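Local coordinates for protein giardin subunit alpha-1 (Giardia intestinalis, PDB 4EVF) that binds calcium and phosphatidylserine-containing membranes as an annexin, and is involved in parasite attachment to the intestinal mucosa and in cytoskeletal remodelling, at residues Gly60-Leu66 / Arg283-Leu288; Leu86-Asn90 / Asp125-Val130; Asp91-Asp97 / Lys246-Ile251; Ala232-Asn236 / Ala265-Tyr269. One frame throughout, in Å; residues are numbered along the deposited sequence.

Overall arrangement
Interactions 1, 2 and 4 each touch interaction 3, which lies in the middle of the all-helical annexin monomer, about 7 Å from the chain's centre. Their centres lie about 15, 14 and 15 Å from that of interaction 3, and the touching residues are Met248 and Arg249 on the side of interaction 1, Phe95 on that of interaction 2, and Leu234 and Ile235 on that of interaction 4. Interactions 2 and 4, about 28 Å apart between centres, lie on opposite sides of the chain's centre. Interaction 1 joins predicted repeats 1 and 4 and interaction 3 joins repeats 2 and 4, whereas interactions 2 and 4 each fall within one repeat.

Interaction 1: Gly60-Leu66 / Arg283-Leu288; sequences GGSEESL and RMAPIL
Glu63, buried near the start of helix 62-70, lies against Arg283 and the first turn of helix 284-292. Its CB sits beside the guanidinium end of Arg283, 3.7 Å from NE. With CG anti to the carbonyl carbon (chi1 -73°), the chain crosses the Ile287 side chain at about a right angle, and Glu63 CG packs on Ile287 CD1 at 3.5 Å. A bend at chi2 (87°) then lays the carboxylate nearly flat over the arginine. Glu63 CD rests on Arg283 CD at 3.5 Å, and the CE methyl of Met284 covers it at 3.6 Å. At the tip, Glu63 OE1 lies above one face of the guanidinium, 3.4 Å from Arg283 NH1. This salt bridge is purely electrostatic, since no N-H points at the oxygen. Glu63 OE2 lies beside Met284 CB at 3.3 Å, badly angled for a hydrogen bond from Met284 N. Arg283 suits this place because its extended chain carries the charge to the edge of the opposite loop, where NH1 meets Gly60 O; the modelled bond is doubtfully short. Backbone angles call for glycine at Gly60 and Gly61. One turn farther along, Leu66 CD2 meets Leu288 CD2 at 3.8 Å. Helix 20-28 supplies Glu20, a second partner of Arg283, helix 245-255 packs on Met284 and Leu288, and Ile276 of helix 272-279 on Leu288; the contact joins predicted repeats 1 and 4.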
loop_
_atom_site.group_PDB
_atom_site.type_symbol
_atom_site.label_atom_id
_atom_site.label_comp_id
_atom_site.label_asym_id
_atom_site.label_seq_id
_atom_site.Cartn_x
_atom_site.Cartn_y
_atom_site.Cartn_z
ATOM N N GLY A 60 -15.450 3.258 17.227
ATOM C CA GLY A 60 -15.617 3.485 15.820
ATOM C C GLY A 60 -14.598 4.467 15.333
ATOM O O GLY A 60 -13.724 4.881 16.056
ATOM N N GLY A 61 -14.750 4.891 14.112
ATOM C CA GLY A 61 -13.715 5.756 13.625
ATOM C C GLY A 61 -12.764 4.866 12.869
ATOM O O GLY A 61 -13.022 3.673 12.712
ATOM N N SER A 62 -11.701 5.448 12.353
ATOM C CA SER A 62 -10.742 4.707 11.542
ATOM C C SER A 62 -10.076 3.581 12.318
ATOM O O SER A 62 -9.583 2.628 11.714
ATOM C CB SER A 62 -9.684 5.645 10.952
ATOM O OG SER A 62 -10.217 6.423 9.898
ATOM N N GLU A 63 -10.060 3.702 13.648
ATOM C CA GLU A 63 -9.451 2.699 14.519
ATOM C C GLU A 63 -10.183 1.364 14.411
ATOM O O GLU A 63 -9.561 0.320 14.210
ATOM C CB GLU A 63 -9.453 3.153 15.985
ATOM C CG GLU A 63 -8.463 4.260 16.330
ATOM C CD GLU A 63 -9.024 5.639 16.088
ATOM O OE1 GLU A 63 -10.122 5.719 15.493
ATOM O OE2 GLU A 63 -8.377 6.638 16.498
ATOM N N GLU A 64 -11.504 1.404 14.549
ATOM C CA GLU A 64 -12.296 0.183 14.471
ATOM C C GLU A 64 -12.228 -0.392 13.057
ATOM O O GLU A 64 -12.023 -1.587 12.875
ATOM C CB GLU A 64 -13.744 0.424 14.919
ATOM C CG GLU A 64 -14.755 0.489 13.792
ATOM C CD GLU A 64 -16.188 0.371 14.283
ATOM O OE1 GLU A 64 -17.105 0.593 13.464
ATOM O OE2 GLU A 64 -16.395 0.060 15.479
ATOM N N SER A 65 -12.364 0.474 12.059
ATOM C CA SER A 65 -12.320 0.042 10.663
ATOM C C SER A 65 -11.028 -0.701 10.340
ATOM O O SER A 65 -11.061 -1.763 9.707
ATOM C CB SER A 65 -12.495 1.235 9.719
ATOM O OG SER A 65 -13.809 1.750 9.810
ATOM N N LEU A 66 -9.901 -0.139 10.779
ATOM C CA LEU A 66 -8.590 -0.757 10.617
ATOM C C LEU A 66 -8.517 -2.145 11.260
ATOM O O LEU A 66 -8.035 -3.109 10.644
ATOM C CB LEU A 66 -7.495 0.148 11.187
ATOM C CG LEU A 66 -6.083 -0.446 11.326
ATOM C CD1 LEU A 66 -5.600 -1.065 10.023
ATOM C CD2 LEU A 66 -5.060 0.592 11.813
ATOM N N ARG A 283 -5.735 7.851 20.716
ATOM C CA ARG A 283 -6.325 6.544 20.412
ATOM C C ARG A 283 -5.608 5.852 19.245
ATOM O O ARG A 283 -5.122 4.727 19.379
ATOM C CB ARG A 283 -7.823 6.708 20.113
ATOM C CG ARG A 283 -8.580 5.408 19.866
ATOM C CD ARG A 283 -10.006 5.694 19.425
ATOM N NE ARG A 283 -10.772 4.479 19.144
ATOM C CZ ARG A 283 -11.910 4.469 18.455
ATOM N NH1 ARG A 283 -12.401 5.601 17.971
ATOM N NH2 ARG A 283 -12.553 3.329 18.239
ATOM N N MET A 284 -5.531 6.532 18.107
ATOM C CA MET A 284 -4.978 5.939 16.889
ATOM C C MET A 284 -3.495 5.607 16.983
ATOM O O MET A 284 -3.054 4.559 16.503
ATOM C CB MET A 284 -5.198 6.873 15.696
ATOM C CG MET A 284 -4.502 6.416 14.422
ATOM S SD MET A 284 -5.211 4.874 13.761
ATOM C CE MET A 284 -6.829 5.452 13.261
ATOM N N ALA A 285 -2.716 6.504 17.581
ATOM C CA ALA A 285 -1.263 6.348 17.576
ATOM C C ALA A 285 -0.744 5.029 18.175
ATOM O O ALA A 285 0.094 4.360 17.568
ATOM C CB ALA A 285 -0.585 7.547 18.227
ATOM N N PRO A 286 -1.212 4.663 19.379
ATOM C CA PRO A 286 -0.704 3.408 19.941
ATOM C C PRO A 286 -1.075 2.212 19.064
ATOM O O PRO A 286 -0.320 1.248 18.970
ATOM C CB PRO A 286 -1.397 3.317 21.313
ATOM C CG PRO A 286 -2.512 4.304 21.270
ATOM C CD PRO A 286 -2.078 5.387 20.327
ATOM N N ILE A 287 -2.235 2.287 18.431
ATOM C CA ILE A 287 -2.657 1.231 17.529
ATOM C C ILE A 287 -1.660 1.108 16.379
ATOM O O ILE A 287 -1.169 0.016 16.104
ATOM C CB ILE A 287 -4.076 1.468 16.997
ATOM C CG1 ILE A 287 -5.095 1.309 18.130
ATOM C CG2 ILE A 287 -4.379 0.517 15.839
ATOM C CD1 ILE A 287 -6.497 1.748 17.767
ATOM N N LEU A 288 -1.345 2.229 15.725
ATOM C CA LEU A 288 -0.416 2.192 14.597
ATOM C C LEU A 288 0.986 1.729 15.004
ATOM O O LEU A 288 1.573 0.863 14.343
ATOM C CB LEU A 288 -0.360 3.547 13.867
ATOM C CG LEU A 288 -1.610 4.055 13.141
ATOM C CD1 LEU A 288 -1.338 5.433 12.491
ATOM C CD2 LEU A 288 -2.123 3.044 12.098
#

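Interaction 2: Leu86-Asn90 / Asp125-Val130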
loop_
_atom_site.group_PDB
_atom_site.type_symbol
_atom_site.label_atom_id
_atom_site.label_comp_id
_atom_site.label_asym_id
_atom_site.label_seq_id
_atom_site.Cartn_x
_atom_site.Cartn_y
_atom_site.Cartn_z
ATOM N N LEU A 86 -13.256 5.761 -6.219
ATOM C CA LEU A 86 -13.902 6.083 -7.486
ATOM C C LEU A 86 -15.315 6.623 -7.302
ATOM O O LEU A 86 -15.897 7.157 -8.244
ATOM C CB LEU A 86 -13.957 4.849 -8.407
ATOM C CG LEU A 86 -12.622 4.347 -8.966
ATOM C CD1 LEU A 86 -12.762 2.971 -9.648
ATOM C CD2 LEU A 86 -11.996 5.365 -9.904
ATOM N N SER A 87 -15.864 6.472 -6.099
ATOM C CA SER A 87 -17.266 6.809 -5.841
ATOM C C SER A 87 -17.562 8.308 -6.014
ATOM O O SER A 87 -18.641 8.679 -6.466
ATOM C CB SER A 87 -17.706 6.314 -4.450
ATOM O OG SER A 87 -16.931 6.896 -3.412
ATOM N N GLY A 88 -16.604 9.159 -5.655
ATOM C CA GLY A 88 -16.745 10.597 -5.824
ATOM C C GLY A 88 -15.656 11.158 -6.716
ATOM O O GLY A 88 -15.245 10.521 -7.685
ATOM N N ARG A 89 -15.181 12.355 -6.391
ATOM C CA ARG A 89 -14.005 12.916 -7.047
ATOM C C ARG A 89 -12.850 11.930 -6.896
ATOM O O ARG A 89 -12.632 11.403 -5.805
ATOM C CB ARG A 89 -13.649 14.224 -6.360
ATOM C CG ARG A 89 -12.936 15.256 -7.204
ATOM C CD ARG A 89 -12.993 16.602 -6.467
ATOM N NE ARG A 89 -13.732 16.434 -5.216
ATOM C CZ ARG A 89 -13.578 17.193 -4.138
ATOM N NH1 ARG A 89 -12.713 18.198 -4.151
ATOM N NH2 ARG A 89 -14.287 16.934 -3.043
ATOM N N ASN A 90 -12.110 11.669 -7.969
ATOM C CA ASN A 90 -11.060 10.648 -7.895
ATOM C C ASN A 90 -10.108 10.873 -6.715
ATOM O O ASN A 90 -9.530 11.948 -6.584
ATOM C CB ASN A 90 -10.256 10.580 -9.196
ATOM C CG ASN A 90 -11.084 10.093 -10.388
ATOM O OD1 ASN A 90 -12.099 9.407 -10.238
ATOM N ND2 ASN A 90 -10.643 10.451 -11.579
ATOM N N ASP A 125 -13.797 0.114 -14.913
ATOM C CA ASP A 125 -14.353 1.144 -14.029
ATOM C C ASP A 125 -13.324 2.220 -13.701
ATOM O O ASP A 125 -13.646 3.402 -13.634
ATOM C CB ASP A 125 -14.830 0.528 -12.712
ATOM C CG ASP A 125 -16.308 0.180 -12.720
ATOM O OD1 ASP A 125 -16.938 0.232 -13.804
ATOM O OD2 ASP A 125 -16.835 -0.156 -11.631
ATOM N N PHE A 126 -12.091 1.794 -13.464
ATOM C CA PHE A 126 -11.003 2.707 -13.135
ATOM C C PHE A 126 -10.710 3.652 -14.295
ATOM O O PHE A 126 -10.770 4.873 -14.143
ATOM C CB PHE A 126 -9.742 1.915 -12.773
ATOM C CG PHE A 126 -8.664 2.743 -12.156
ATOM C CD1 PHE A 126 -7.678 3.318 -12.943
ATOM C CD2 PHE A 126 -8.621 2.938 -10.783
ATOM C CE1 PHE A 126 -6.667 4.083 -12.373
ATOM C CE2 PHE A 126 -7.615 3.695 -10.208
ATOM C CZ PHE A 126 -6.635 4.274 -11.006
ATOM N N MET A 127 -10.396 3.094 -15.460
ATOM C CA MET A 127 -10.049 3.934 -16.610
ATOM C C MET A 127 -11.220 4.831 -17.046
ATOM O O MET A 127 -11.008 5.929 -17.560
ATOM C CB MET A 127 -9.536 3.098 -17.786
ATOM C CG MET A 127 -8.273 2.292 -17.485
ATOM S SD MET A 127 -6.940 3.251 -16.721
ATOM C CE MET A 127 -6.601 4.496 -17.969
ATOM N N LYS A 128 -12.444 4.354 -16.834
ATOM C CA LYS A 128 -13.640 5.144 -17.092
ATOM C C LYS A 128 -13.530 6.505 -16.403
ATOM O O LYS A 128 -13.731 7.558 -17.018
ATOM C CB LYS A 128 -14.867 4.383 -16.582
ATOM C CG LYS A 128 -16.171 5.183 -16.478
ATOM C CD LYS A 128 -17.213 4.377 -15.696
ATOM C CE LYS A 128 -18.357 5.251 -15.169
ATOM N NZ LYS A 128 -19.202 5.794 -16.267
ATOM N N ASP A 129 -13.178 6.476 -15.127
ATOM C CA ASP A 129 -13.226 7.679 -14.305
ATOM C C ASP A 129 -11.917 8.457 -14.333
ATOM O O ASP A 129 -11.880 9.634 -13.993
ATOM C CB ASP A 129 -13.603 7.330 -12.865
ATOM C CG ASP A 129 -15.123 7.287 -12.641
ATOM O OD1 ASP A 129 -15.883 7.683 -13.550
ATOM O OD2 ASP A 129 -15.556 6.867 -11.546
ATOM N N VAL A 130 -10.845 7.792 -14.733
ATOM C CA VAL A 130 -9.524 8.412 -14.755
ATOM C C VAL A 130 -9.125 8.973 -16.132
ATOM O O VAL A 130 -8.440 9.992 -16.215
ATOM C CB VAL A 130 -8.447 7.427 -14.231
ATOM C CG1 VAL A 130 -7.072 7.852 -14.670
ATOM C CG2 VAL A 130 -8.535 7.314 -12.706
#
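Leu86 and Asn90 reach across to the last turns of helix 122-130 in two different ways, one by branched methyls and the other by a flat amide. The leucine straddles the helix surface: its CD1 lies over the backbone of Phe126, 3.9 Å from CA, while CD2 rests on Asp129 CB at 3.9 Å and also approaches the Phe126 ring obliquely. Leucine fits because its fork can touch two successive turns at once. With CG anti to the carbonyl carbon (chi1 -66°), Asn90 turns its amide toward the helix end, and ND2 gives Asp129 O a hydrogen bond of 2.8 Å that is almost straight at 174°. The acceptor lies within the amide plane, but the donor stands well above the carbonyl plane of Asp129. The amide and the Asp129 carboxylate are tilted by 40°, with Asn90 OD1 over Asp129 CB at 3.7 Å. Val130 CG2 completes the patch, lying 3.9 Å from Asn90 ND2 and over one face of the Phe126 ring. Asparagine thus ties the loop to a backbone carbonyl near the helix end, while its CB packs on the ring of Phe95. Phe95 of helix 92-100 fills in beneath Leu86, Asn90, Phe126 and Val130, and Trp136 and Cys137 of helix 135-145 pack on Val130 from the following helix, all within predicted repeat 2.

Interaction 3: Asp91-Asp97 / Lys246-Ile251; sequences DHMAFFD and KRMRRI
Helices 92-100 and 245-255 run side by side in nearly the same direction, their short segments crossing at -22° with axes 10.0 Å apart, bringing Ala94 nearest Arg247 and Asp97 nearest Ile251 by their CA atoms. The buried Asp97 carboxylate receives both arginines. Its OD1 is met on the syn side by Arg247 NH1, which donates a hydrogen bond of 3.1 Å at 160°; the arginine chain, bent at chi2 and chi3, turns its guanidinium edge to the acid. Arg250 comes up to the other oxygen, OD2, with NE and NH2 each donating at 2.8 Å, although OD2 is modelled too close to a neighbour and its exact place is uncertain. A bend at chi3 (-61°) swings the Arg250 guanidinium flat between the helices. Ala94 CA lies over one face, 3.7 Å from Arg250 NE, and Arg247 CA over the opposite one; the small side chain of alanine lets the flat group approach so closely. Ile251 CG2 packs on Asp97 CG at 3.7 Å, giving the carboxylate an apolar neighbour on that side. Toward the N-terminal ends, Asp91 caps its helix by accepting from Ala94 N with OD1, at 3.1 Å. A water donates to Asp91 OD2 and accepts from Arg250 NH1 at 3.0 Å, and weakly from Lys246 NZ. Two guanidinium groups around one buried acid would probably favour its ionised form, and such a network between predicted repeats 2 and 4 is consistent with the polar central channel known in annexins.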
loop_
_atom_site.group_PDB
_atom_site.type_symbol
_atom_site.label_atom_id
_atom_site.label_comp_id
_atom_site.label_asym_id
_atom_site.label_seq_id
_atom_site.Cartn_x
_atom_site.Cartn_y
_atom_site.Cartn_z
ATOM N N ASP A 91 -9.935 9.856 -5.866
ATOM C CA ASP A 91 -9.049 9.975 -4.707
ATOM C C ASP A 91 -7.635 9.548 -5.087
ATOM O O ASP A 91 -7.283 8.375 -4.968
ATOM C CB ASP A 91 -9.576 9.134 -3.527
ATOM C CG ASP A 91 -8.891 9.474 -2.191
ATOM O OD1 ASP A 91 -7.733 9.951 -2.203
ATOM O OD2 ASP A 91 -9.513 9.253 -1.118
ATOM N N HIS A 92 -6.810 10.493 -5.543
ATOM C CA HIS A 92 -5.485 10.117 -6.044
ATOM C C HIS A 92 -4.587 9.521 -4.957
ATOM O O HIS A 92 -3.806 8.607 -5.221
ATOM C CB HIS A 92 -4.784 11.303 -6.724
ATOM C CG HIS A 92 -5.494 11.808 -7.942
ATOM N ND1 HIS A 92 -4.970 12.788 -8.757
ATOM C CD2 HIS A 92 -6.683 11.461 -8.490
ATOM C CE1 HIS A 92 -5.810 13.033 -9.746
ATOM N NE2 HIS A 92 -6.859 12.243 -9.608
ATOM N N MET A 93 -4.678 10.050 -3.738
ATOM C CA MET A 93 -3.888 9.494 -2.657
ATOM C C MET A 93 -4.250 8.030 -2.452
ATOM O O MET A 93 -3.371 7.182 -2.330
ATOM C CB MET A 93 -4.065 10.292 -1.363
ATOM C CG MET A 93 -3.308 11.625 -1.385
ATOM S SD MET A 93 -3.534 12.559 0.143
ATOM C CE MET A 93 -5.277 12.947 0.032
ATOM N N ALA A 94 -5.547 7.745 -2.445
ATOM C CA ALA A 94 -6.030 6.375 -2.287
ATOM C C ALA A 94 -5.559 5.499 -3.452
ATOM O O ALA A 94 -5.216 4.322 -3.258
ATOM C CB ALA A 94 -7.537 6.355 -2.192
ATOM N N PHE A 95 -5.551 6.069 -4.657
ATOM C CA PHE A 95 -5.020 5.366 -5.833
ATOM C C PHE A 95 -3.613 4.835 -5.550
ATOM O O PHE A 95 -3.318 3.665 -5.832
ATOM C CB PHE A 95 -4.966 6.280 -7.074
ATOM C CG PHE A 95 -6.313 6.579 -7.694
ATOM C CD1 PHE A 95 -7.457 5.915 -7.283
ATOM C CD2 PHE A 95 -6.426 7.538 -8.703
ATOM C CE1 PHE A 95 -8.698 6.197 -7.858
ATOM C CE2 PHE A 95 -7.654 7.819 -9.289
ATOM C CZ PHE A 95 -8.795 7.146 -8.863
ATOM N N PHE A 96 -2.737 5.696 -5.023
ATOM C CA PHE A 96 -1.366 5.281 -4.719
ATOM C C PHE A 96 -1.361 4.103 -3.750
ATOM O O PHE A 96 -0.616 3.124 -3.942
ATOM C CB PHE A 96 -0.525 6.441 -4.135
ATOM C CG PHE A 96 -0.484 7.667 -5.003
ATOM C CD1 PHE A 96 -0.540 7.561 -6.385
ATOM C CD2 PHE A 96 -0.418 8.932 -4.430
ATOM C CE1 PHE A 96 -0.515 8.698 -7.185
ATOM C CE2 PHE A 96 -0.397 10.072 -5.223
ATOM C CZ PHE A 96 -0.443 9.955 -6.601
ATOM N N ASP A 97 -2.188 4.208 -2.709
ATOM C CA ASP A 97 -2.248 3.195 -1.657
ATOM C C ASP A 97 -2.749 1.842 -2.163
ATOM O O ASP A 97 -2.297 0.812 -1.696
ATOM C CB ASP A 97 -3.133 3.657 -0.491
ATOM C CG ASP A 97 -2.689 4.994 0.088
ATOM O OD1 ASP A 97 -1.564 5.440 -0.239
ATOM O OD2 ASP A 97 -3.467 5.586 0.868
ATOM N N LYS A 246 -7.078 8.109 7.202
ATOM C CA LYS A 246 -7.623 7.282 6.122
ATOM C C LYS A 246 -6.532 6.516 5.366
ATOM O O LYS A 246 -6.694 5.326 5.101
ATOM C CB LYS A 246 -8.501 8.103 5.173
ATOM C CG LYS A 246 -9.679 8.767 5.873
ATOM C CD LYS A 246 -10.921 8.758 5.004
ATOM C CE LYS A 246 -10.701 9.513 3.708
ATOM N NZ LYS A 246 -11.531 8.957 2.590
ATOM N N ARG A 247 -5.427 7.193 5.050
ATOM C CA ARG A 247 -4.264 6.535 4.445
ATOM C C ARG A 247 -3.646 5.484 5.355
ATOM O O ARG A 247 -3.257 4.410 4.897
ATOM C CB ARG A 247 -3.181 7.550 4.080
ATOM C CG ARG A 247 -1.838 6.905 3.729
ATOM C CD ARG A 247 -1.474 7.148 2.266
ATOM N NE ARG A 247 -0.972 8.491 2.096
ATOM C CZ ARG A 247 -0.807 9.119 0.936
ATOM N NH1 ARG A 247 -1.116 8.547 -0.226
ATOM N NH2 ARG A 247 -0.330 10.346 0.957
ATOM N N MET A 248 -3.521 5.792 6.637
ATOM C CA MET A 248 -2.902 4.832 7.536
ATOM C C MET A 248 -3.760 3.581 7.637
ATOM O O MET A 248 -3.232 2.471 7.736
ATOM C CB MET A 248 -2.605 5.436 8.913
ATOM C CG MET A 248 -1.349 6.319 8.918
ATOM S SD MET A 248 0.110 5.561 8.161
ATOM C CE MET A 248 0.557 4.402 9.462
ATOM N N ARG A 249 -5.072 3.759 7.569
ATOM C CA ARG A 249 -5.986 2.624 7.646
ATOM C C ARG A 249 -5.916 1.779 6.373
ATOM O O ARG A 249 -5.914 0.545 6.430
ATOM C CB ARG A 249 -7.424 3.085 7.891
ATOM C CG ARG A 249 -8.411 1.929 7.848
ATOM C CD ARG A 249 -9.696 2.307 7.128
ATOM N NE ARG A 249 -10.436 1.124 6.682
ATOM C CZ ARG A 249 -11.663 1.159 6.175
ATOM N NH1 ARG A 249 -12.298 2.314 6.069
ATOM N NH2 ARG A 249 -12.260 0.038 5.790
ATOM N N ARG A 250 -5.862 2.447 5.223
ATOM C CA ARG A 250 -5.715 1.727 3.968
ATOM C C ARG A 250 -4.448 0.879 3.974
ATOM O O ARG A 250 -4.531 -0.340 3.886
ATOM C CB ARG A 250 -5.750 2.672 2.764
ATOM C CG ARG A 250 -7.136 3.293 2.532
ATOM C CD ARG A 250 -7.192 4.039 1.203
ATOM N NE ARG A 250 -6.230 5.142 1.148
ATOM C CZ ARG A 250 -6.534 6.418 1.387
ATOM N NH1 ARG A 250 -7.777 6.764 1.691
ATOM N NH2 ARG A 250 -5.591 7.352 1.303
ATOM N N ILE A 251 -3.284 1.504 4.115
ATOM C CA ILE A 251 -2.035 0.758 3.953
ATOM C C ILE A 251 -1.729 -0.200 5.107
ATOM O O ILE A 251 -1.160 -1.277 4.894
ATOM C CB ILE A 251 -0.817 1.677 3.648
ATOM C CG1 ILE A 251 -0.300 2.380 4.902
ATOM C CG2 ILE A 251 -1.160 2.711 2.575
ATOM C CD1 ILE A 251 0.751 3.444 4.576
HETATM O O HOH W 1 -8.600 9.605 1.144
#

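Interaction 4: Ala232-Asn236 / Ala265-Tyr269; sequences AYLIN and AYKIY
Ala232 and Tyr266 form the tight part of this contact, their CA atoms only 5.0 Å apart. Alanine permits that closeness: its CB meets Ala265 CB at 4.1 Å, and the edge of the Tyr266 ring slides along the helix backbone, with CD1 3.6 Å from Ala232 O. Ile235 CG2 packs on Tyr266 CE1 deeper in. The partly exposed side belongs to Asn236 and Tyr269. With CG opposite the backbone N (chi1 -177°), Asn236 holds its amide between Tyr266 and Tyr269. ND2 donates to Tyr266 OH, 3.0 Å away and nearly straight at 174°, with the oxygen in the amide plane; Asp275 also hydrogen-bonds this hydroxyl. The same amide stacks on the Tyr269 ring, its plane tilted only 16° and Asn236 CG 3.7 Å from Tyr269 CG, while Asn236 CB makes a CH-pi contact over that face. Ile268 CG1 covers the opposite face. Tyr269 OH reaches back to Tyr233 CB at 3.6 Å, near the Tyr233 ring's edge. The loop before helix 272-279 is thus laid on helix 227-240, with helix 211-225 packed against Tyr233 and Tyr269, and Met248 and Ile251 of helix 245-255 beneath Ile235.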
loop_
_atom_site.group_PDB
_atom_site.type_symbol
_atom_site.label_atom_id
_atom_site.label_comp_id
_atom_site.label_asym_id
_atom_site.label_seq_id
_atom_site.Cartn_x
_atom_site.Cartn_y
_atom_site.Cartn_z
ATOM N N ALA A 232 7.272 3.146 3.666
ATOM C CA ALA A 232 7.942 4.173 4.474
ATOM C C ALA A 232 7.527 5.579 4.025
ATOM O O ALA A 232 7.158 6.425 4.843
ATOM C CB ALA A 232 9.430 4.028 4.373
ATOM N N TYR A 233 7.616 5.809 2.719
ATOM C CA TYR A 233 7.255 7.085 2.105
ATOM C C TYR A 233 5.785 7.478 2.311
ATOM O O TYR A 233 5.459 8.625 2.633
ATOM C CB TYR A 233 7.569 7.034 0.607
ATOM C CG TYR A 233 7.073 8.251 -0.155
ATOM C CD1 TYR A 233 7.604 9.514 0.100
ATOM C CD2 TYR A 233 6.085 8.139 -1.126
ATOM C CE1 TYR A 233 7.164 10.629 -0.584
ATOM C CE2 TYR A 233 5.633 9.266 -1.823
ATOM C CZ TYR A 233 6.180 10.506 -1.540
ATOM O OH TYR A 233 5.751 11.639 -2.213
ATOM N N LEU A 234 4.889 6.530 2.082
ATOM C CA LEU A 234 3.481 6.802 2.263
ATOM C C LEU A 234 3.147 6.961 3.751
ATOM O O LEU A 234 2.287 7.748 4.110
ATOM C CB LEU A 234 2.637 5.700 1.600
ATOM C CG LEU A 234 2.582 5.602 0.062
ATOM C CD1 LEU A 234 1.799 4.396 -0.479
ATOM C CD2 LEU A 234 2.111 6.896 -0.593
ATOM N N ILE A 235 3.879 6.464 4.659
ATOM C CA ILE A 235 3.623 6.705 6.088
ATOM C C ILE A 235 4.107 8.083 6.488
ATOM O O ILE A 235 3.442 8.793 7.241
ATOM C CB ILE A 235 4.286 5.633 6.965
ATOM C CG1 ILE A 235 3.503 4.325 6.841
ATOM C CG2 ILE A 235 4.366 6.069 8.424
ATOM C CD1 ILE A 235 4.203 3.151 7.510
ATOM N N ASN A 236 5.256 8.470 5.949
ATOM C CA ASN A 236 5.768 9.812 6.175
ATOM C C ASN A 236 4.800 10.888 5.625
ATOM O O ASN A 236 4.532 11.893 6.291
ATOM C CB ASN A 236 7.178 9.930 5.589
ATOM C CG ASN A 236 7.805 11.282 5.848
ATOM O OD1 ASN A 236 7.925 12.100 4.932
ATOM N ND2 ASN A 236 8.208 11.527 7.095
ATOM N N ALA A 265 13.626 1.515 6.630
ATOM C CA ALA A 265 13.702 2.389 5.470
ATOM C C ALA A 265 13.222 3.787 5.829
ATOM O O ALA A 265 13.492 4.751 5.113
ATOM C CB ALA A 265 12.875 1.828 4.327
ATOM N N TYR A 266 12.495 3.887 6.933
ATOM C CA TYR A 266 11.943 5.165 7.377
ATOM C C TYR A 266 13.025 6.106 7.919
ATOM O O TYR A 266 12.809 7.316 8.032
ATOM C CB TYR A 266 10.862 4.944 8.438
ATOM C CG TYR A 266 10.033 6.180 8.695
ATOM C CD1 TYR A 266 8.879 6.428 7.957
ATOM C CD2 TYR A 266 10.417 7.114 9.652
ATOM C CE1 TYR A 266 8.121 7.564 8.171
ATOM C CE2 TYR A 266 9.658 8.258 9.876
ATOM C CZ TYR A 266 8.518 8.475 9.129
ATOM O OH TYR A 266 7.752 9.592 9.338
ATOM N N LYS A 267 14.182 5.546 8.246
ATOM C CA LYS A 267 15.265 6.314 8.863
ATOM C C LYS A 267 15.702 7.519 8.035
ATOM O O LYS A 267 16.260 8.478 8.577
ATOM C CB LYS A 267 16.459 5.412 9.176
ATOM C CG LYS A 267 16.144 4.357 10.213
ATOM N N ILE A 268 15.443 7.485 6.732
ATOM C CA ILE A 268 15.752 8.634 5.889
ATOM C C ILE A 268 14.826 9.823 6.189
ATOM O O ILE A 268 15.139 10.958 5.846
ATOM C CB ILE A 268 15.697 8.294 4.382
ATOM C CG1 ILE A 268 14.281 7.921 3.963
ATOM C CG2 ILE A 268 16.663 7.164 4.052
ATOM C CD1 ILE A 268 14.166 7.515 2.519
ATOM N N TYR A 269 13.691 9.562 6.826
ATOM C CA TYR A 269 12.769 10.638 7.181
ATOM C C TYR A 269 12.891 10.999 8.655
ATOM O O TYR A 269 12.795 12.163 9.030
ATOM C CB TYR A 269 11.331 10.252 6.846
ATOM C CG TYR A 269 11.178 9.727 5.445
ATOM C CD1 TYR A 269 10.916 8.386 5.214
ATOM C CD2 TYR A 269 11.322 10.571 4.350
ATOM C CE1 TYR A 269 10.788 7.893 3.934
ATOM C CE2 TYR A 269 11.193 10.090 3.056
ATOM C CZ TYR A 269 10.918 8.745 2.853
ATOM O OH TYR A 269 10.793 8.250 1.574
#